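Long-range contacts in coiled-coil quantitatively-enriched protein 1 (Schizosaccharomyces pombe, PDB 7CUJ), which links telomeres to the meiotic centrosome as a molecular adaptor and is required for telomere clustering, telomere length regulation and chromosome segregation: residues Asp13-Pro17 with Thr282-Ala286; Ser102-Leu107 with Arg210-Leu214. All blocks are in the same frame, centred on the assembly; numbering follows the deposited sequence.

Interaction 1 (Asp13-Pro17 with Thr282-Ala286); sequences DIGLP and TRDIA
I285 reaches out of helix 275-294 toward strand 11-16 and meets I14, G15 and L16 with its two branches. Over these short segments helix and strand run nearly antiparallel, at 164°, with axes 9.7 Å apart, so the branched side chains fill the space between the backbones. From CB, which stays behind on the helix, I285 divides. CG1 lies beside the backbone N (chi1 -70°), which leaves the short branch, CG2, anti to that N, where it touches the matching methyl of I14, 3.7 Å from CG2 to CG2, the two side chains running antiparallel past one another. The longer branch passes through CG1, which serves mainly as a spacer, to the tip. There CD1 comes 3.5 Å from G15 O and is also 4.4 Å from L16 CD2. A beta-branched residue suits this place because one CB supplies two separate methyl contacts; G15 meets CD1 through its backbone carbonyl. One turn back along the helix, T282 lies athwart L16, its CG2 4.2 Å from L16 CD2. Threonine can line an apolar seam here because its OG1, beside the backbone N, bonds to the carbonyl of I278 in its own helix. The same oxygen lies 4.2 Å from P17 CD, a packing contact. L304 and F106 also touch I14, widening the apolar cluster. No hydrogen bond joins the two segments: I14 and L16 pair through their backbones with strand 208-213, while the helix packs by side chains against the outermost strand. Such helix-on-strand packing is typical of parallel alpha/beta sheet domains, here joining helix 275-294 to strand 11-16, outermost in this chain's parallel sheet.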
loop_
_atom_site.group_PDB
_atom_site.type_symbol
_atom_site.label_atom_id
_atom_site.label_comp_id
_atom_site.label_asym_id
_atom_site.label_seq_id
_atom_site.Cartn_x
_atom_site.Cartn_y
_atom_site.Cartn_z
ATOM N N ASP A 13 21.586 16.818 23.643
ATOM C CA ASP A 13 21.289 16.533 22.249
ATOM C C ASP A 13 22.002 17.523 21.332
ATOM O O ASP A 13 22.040 18.718 21.607
ATOM C CB ASP A 13 19.786 16.603 21.971
ATOM C CG ASP A 13 18.962 15.720 22.889
ATOM O OD1 ASP A 13 19.490 14.677 23.328
ATOM O OD2 ASP A 13 17.801 16.086 23.165
ATOM N N ILE A 14 22.536 16.994 20.227
ATOM C CA ILE A 14 23.111 17.785 19.154
ATOM C C ILE A 14 22.249 17.578 17.910
ATOM O O ILE A 14 22.320 16.536 17.259
ATOM C CB ILE A 14 24.587 17.400 18.920
ATOM C CG1 ILE A 14 25.420 17.576 20.194
ATOM C CG2 ILE A 14 25.171 18.177 17.749
ATOM C CD1 ILE A 14 26.749 16.858 20.180
ATOM N N GLY A 15 21.418 18.579 17.610
ATOM C CA GLY A 15 20.566 18.546 16.435
ATOM C C GLY A 15 21.354 18.870 15.170
ATOM O O GLY A 15 21.887 19.967 15.031
ATOM N N LEU A 16 21.404 17.898 14.253
ATOM C CA LEU A 16 22.128 18.033 13.000
ATOM C C LEU A 16 21.153 17.850 11.841
ATOM O O LEU A 16 20.309 16.954 11.874
ATOM C CB LEU A 16 23.229 16.970 12.945
ATOM C CG LEU A 16 24.374 17.139 13.943
ATOM C CD1 LEU A 16 25.190 15.861 14.045
ATOM C CD2 LEU A 16 25.267 18.305 13.551
ATOM N N PRO A 17 21.246 18.674 10.773
ATOM C CA PRO A 17 20.270 18.618 9.683
ATOM C C PRO A 17 20.505 17.433 8.748
ATOM O O PRO A 17 21.635 16.981 8.579
ATOM C CB PRO A 17 20.502 19.946 8.945
ATOM C CG PRO A 17 21.969 20.256 9.185
ATOM C CD PRO A 17 22.285 19.696 10.559
ATOM N N THR A 282 26.749 22.976 10.484
ATOM C CA THR A 282 27.405 21.825 11.089
ATOM C C THR A 282 28.725 22.248 11.731
ATOM O O THR A 282 29.045 21.807 12.832
ATOM C CB THR A 282 27.584 20.682 10.080
ATOM O OG1 THR A 282 26.316 20.406 9.482
ATOM C CG2 THR A 282 28.133 19.419 10.706
ATOM N N ARG A 283 29.474 23.111 11.033
ATOM C CA ARG A 283 30.759 23.591 11.513
ATOM C C ARG A 283 30.565 24.477 12.739
ATOM O O ARG A 283 31.307 24.353 13.710
ATOM C CB ARG A 283 31.511 24.325 10.398
ATOM C CG ARG A 283 32.143 23.384 9.385
ATOM C CD ARG A 283 32.623 24.059 8.119
ATOM N NE ARG A 283 33.127 23.047 7.199
ATOM C CZ ARG A 283 33.781 23.297 6.071
ATOM N NH1 ARG A 283 34.027 24.542 5.701
ATOM N NH2 ARG A 283 34.193 22.293 5.317
ATOM N N ASP A 284 29.555 25.355 12.685
ATOM C CA ASP A 284 29.262 26.283 13.767
ATOM C C ASP A 284 28.837 25.518 15.017
ATOM O O ASP A 284 29.204 25.900 16.128
ATOM C CB ASP A 284 28.250 27.350 13.338
ATOM C CG ASP A 284 28.851 28.450 12.476
ATOM O OD1 ASP A 284 29.874 28.185 11.806
ATOM O OD2 ASP A 284 28.295 29.568 12.483
ATOM N N ILE A 285 28.075 24.432 14.827
ATOM C CA ILE A 285 27.687 23.576 15.937
ATOM C C ILE A 285 28.931 22.878 16.485
ATOM O O ILE A 285 29.089 22.766 17.698
ATOM C CB ILE A 285 26.569 22.588 15.540
ATOM C CG1 ILE A 285 25.234 23.305 15.321
ATOM C CG2 ILE A 285 26.432 21.479 16.573
ATOM C CD1 ILE A 285 24.232 22.515 14.508
ATOM N N ALA A 286 29.819 22.442 15.581
ATOM C CA ALA A 286 31.013 21.695 15.946
ATOM C C ALA A 286 32.000 22.577 16.711
ATOM O O ALA A 286 32.572 22.137 17.707
ATOM C CB ALA A 286 31.646 21.090 14.717
#

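Interaction 2 (Ser102-Leu107 with Arg210-Leu214); sequences SKFLFL and RLIHL
K103 meets L211 and H213 because its CG sits beside the backbone N (chi1 -73°) and the chain beyond is fully extended, while F106 turns the other way, CG anti to its N (chi1 170°), to bring its ring against L211. This is helix-on-sheet packing in a parallel alpha/beta domain, one piece of the longer protein that as a whole carries the telomere function, helix 102-112 lying over strand 208-213. Leucine suits the strand site by branching between partners: L211 CD1 is 3.9 Å from F106 CE2, CD2 is 4.4 Å from L107 CG, and CB lies 3.9 Å from K103 CE. Lysine suits its site by being two-natured. Its methylenes run along the H213 ring, CE 3.4 Å from ND1, and its buried ammonium is satisfied by E218 and the carbonyl of Y189. Replacing K103 with an alanine would probably leave the E218 carboxylate without its positive mate and open a gap beside the H213 ring. E218 also accepts the backbone N-H of H213, which ties strand and lysine to one carboxylate. Where the helix starts, a water accepts the S102 N-H at 2.7 Å and lies 3.2 Å from H213 NE2, bridging the two segments.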
loop_
_atom_site.group_PDB
_atom_site.type_symbol
_atom_site.label_atom_id
_atom_site.label_comp_id
_atom_site.label_asym_id
_atom_site.label_seq_id
_atom_site.Cartn_x
_atom_site.Cartn_y
_atom_site.Cartn_z
ATOM N N SER A 102 25.688 14.812 8.004
ATOM C CA SER A 102 26.014 15.883 8.930
ATOM C C SER A 102 26.733 15.323 10.152
ATOM O O SER A 102 27.409 16.062 10.860
ATOM C CB SER A 102 24.770 16.612 9.360
ATOM O OG SER A 102 24.444 17.644 8.445
ATOM N N LYS A 103 26.553 14.022 10.405
ATOM C CA LYS A 103 27.114 13.381 11.582
ATOM C C LYS A 103 28.615 13.164 11.394
ATOM O O LYS A 103 29.403 13.481 12.283
ATOM C CB LYS A 103 26.369 12.079 11.887
ATOM C CG LYS A 103 24.976 12.271 12.463
ATOM C CD LYS A 103 24.288 10.981 12.828
ATOM C CE LYS A 103 22.953 11.222 13.497
ATOM N NZ LYS A 103 22.251 9.949 13.781
ATOM N N PHE A 104 28.993 12.621 10.230
ATOM C CA PHE A 104 30.388 12.434 9.868
ATOM C C PHE A 104 31.111 13.780 9.872
ATOM O O PHE A 104 32.192 13.898 10.449
ATOM C CB PHE A 104 30.504 11.733 8.511
ATOM C CG PHE A 104 30.540 10.227 8.568
ATOM C CD1 PHE A 104 29.506 9.509 9.153
ATOM C CD2 PHE A 104 31.600 9.521 8.016
ATOM C CE1 PHE A 104 29.541 8.123 9.200
ATOM C CE2 PHE A 104 31.632 8.134 8.060
ATOM C CZ PHE A 104 30.602 7.436 8.651
ATOM N N LEU A 105 30.494 14.786 9.236
ATOM C CA LEU A 105 31.075 16.115 9.125
ATOM C C LEU A 105 31.238 16.730 10.513
ATOM O O LEU A 105 32.259 17.357 10.793
ATOM C CB LEU A 105 30.199 16.996 8.225
ATOM C CG LEU A 105 30.663 18.444 8.056
ATOM C CD1 LEU A 105 32.059 18.517 7.454
ATOM C CD2 LEU A 105 29.679 19.232 7.205
ATOM N N PHE A 106 30.227 16.537 11.373
ATOM C CA PHE A 106 30.280 17.035 12.737
ATOM C C PHE A 106 31.513 16.481 13.448
ATOM O O PHE A 106 32.269 17.240 14.051
ATOM C CB PHE A 106 28.999 16.705 13.510
ATOM C CG PHE A 106 29.086 16.990 14.987
ATOM C CD1 PHE A 106 28.870 18.271 15.478
ATOM C CD2 PHE A 106 29.417 15.985 15.887
ATOM C CE1 PHE A 106 28.967 18.538 16.837
ATOM C CE2 PHE A 106 29.517 16.253 17.245
ATOM C CZ PHE A 106 29.293 17.529 17.718
ATOM N N LEU A 107 31.700 15.159 13.363
ATOM C CA LEU A 107 32.771 14.476 14.073
ATOM C C LEU A 107 34.132 14.944 13.562
ATOM O O LEU A 107 35.070 15.081 14.344
ATOM C CB LEU A 107 32.594 12.962 13.923
ATOM C CG LEU A 107 31.462 12.347 14.748
ATOM C CD1 LEU A 107 31.216 10.905 14.338
ATOM C CD2 LEU A 107 31.752 12.433 16.239
ATOM N N ARG A 210 24.308 13.210 22.241
ATOM C CA ARG A 210 23.498 12.479 21.279
ATOM C C ARG A 210 23.452 13.247 19.961
ATOM O O ARG A 210 23.045 14.406 19.928
ATOM C CB ARG A 210 22.081 12.246 21.813
ATOM C CG ARG A 210 22.007 11.326 23.023
ATOM C CD ARG A 210 20.587 10.864 23.279
ATOM N NE ARG A 210 19.692 11.957 23.638
ATOM C CZ ARG A 210 18.372 11.851 23.744
ATOM N NH1 ARG A 210 17.777 10.694 23.515
ATOM N NH2 ARG A 210 17.648 12.902 24.081
ATOM N N LEU A 211 23.891 12.585 18.887
ATOM C CA LEU A 211 23.731 13.091 17.534
ATOM C C LEU A 211 22.341 12.680 17.053
ATOM O O LEU A 211 22.065 11.493 16.881
ATOM C CB LEU A 211 24.831 12.488 16.649
ATOM C CG LEU A 211 26.202 13.174 16.663
ATOM C CD1 LEU A 211 26.533 13.799 18.010
ATOM C CD2 LEU A 211 27.296 12.210 16.234
ATOM N N ILE A 212 21.467 13.679 16.876
ATOM C CA ILE A 212 20.081 13.454 16.510
ATOM C C ILE A 212 19.775 14.266 15.255
ATOM O O ILE A 212 19.913 15.487 15.256
ATOM C CB ILE A 212 19.139 13.811 17.679
ATOM C CG1 ILE A 212 19.384 12.904 18.890
ATOM C CG2 ILE A 212 17.685 13.765 17.229
ATOM C CD1 ILE A 212 18.634 13.305 20.140
ATOM N N HIS A 213 19.359 13.574 14.190
ATOM C CA HIS A 213 19.011 14.243 12.947
ATOM C C HIS A 213 17.671 14.959 13.090
ATOM O O HIS A 213 16.691 14.367 13.542
ATOM C CB HIS A 213 19.022 13.267 11.764
ATOM C CG HIS A 213 20.309 13.267 11.012
ATOM N ND1 HIS A 213 21.056 12.122 10.834
ATOM C CD2 HIS A 213 20.985 14.262 10.403
ATOM C CE1 HIS A 213 22.140 12.412 10.142
ATOM N NE2 HIS A 213 22.118 13.717 9.862
ATOM N N LEU A 214 17.656 16.236 12.693
ATOM C CA LEU A 214 16.464 17.065 12.756
ATOM C C LEU A 214 15.429 16.534 11.766
ATOM O O LEU A 214 15.711 16.397 10.574
ATOM C CB LEU A 214 16.831 18.521 12.443
ATOM C CG LEU A 214 17.594 19.279 13.532
ATOM C CD1 LEU A 214 18.297 20.496 12.949
ATOM C CD2 LEU A 214 16.662 19.710 14.652
HETATM O O HOH W 1 23.210 14.657 7.016
#

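Both interactions are buried, and both pack a helix against one of two neighbouring strands, 11-16 and 208-213, of the same sheet; their centres lie only 6 Å apart. Interaction 1 sits at the margin of the sheet and is almost purely apolar, whereas interaction 2, nearer the centre of the chain, mixes leucine and phenylalanine with a lysine, a histidine and a bridging water. The strands are joined directly: I14 N lies 2.7 Å from R210 O, a probable hydrogen bond, and D13 OD1 forms a salt bridge with R210 NH2. F106, meanwhile, touches both I14 and I285, making one continuous core of the two contacts.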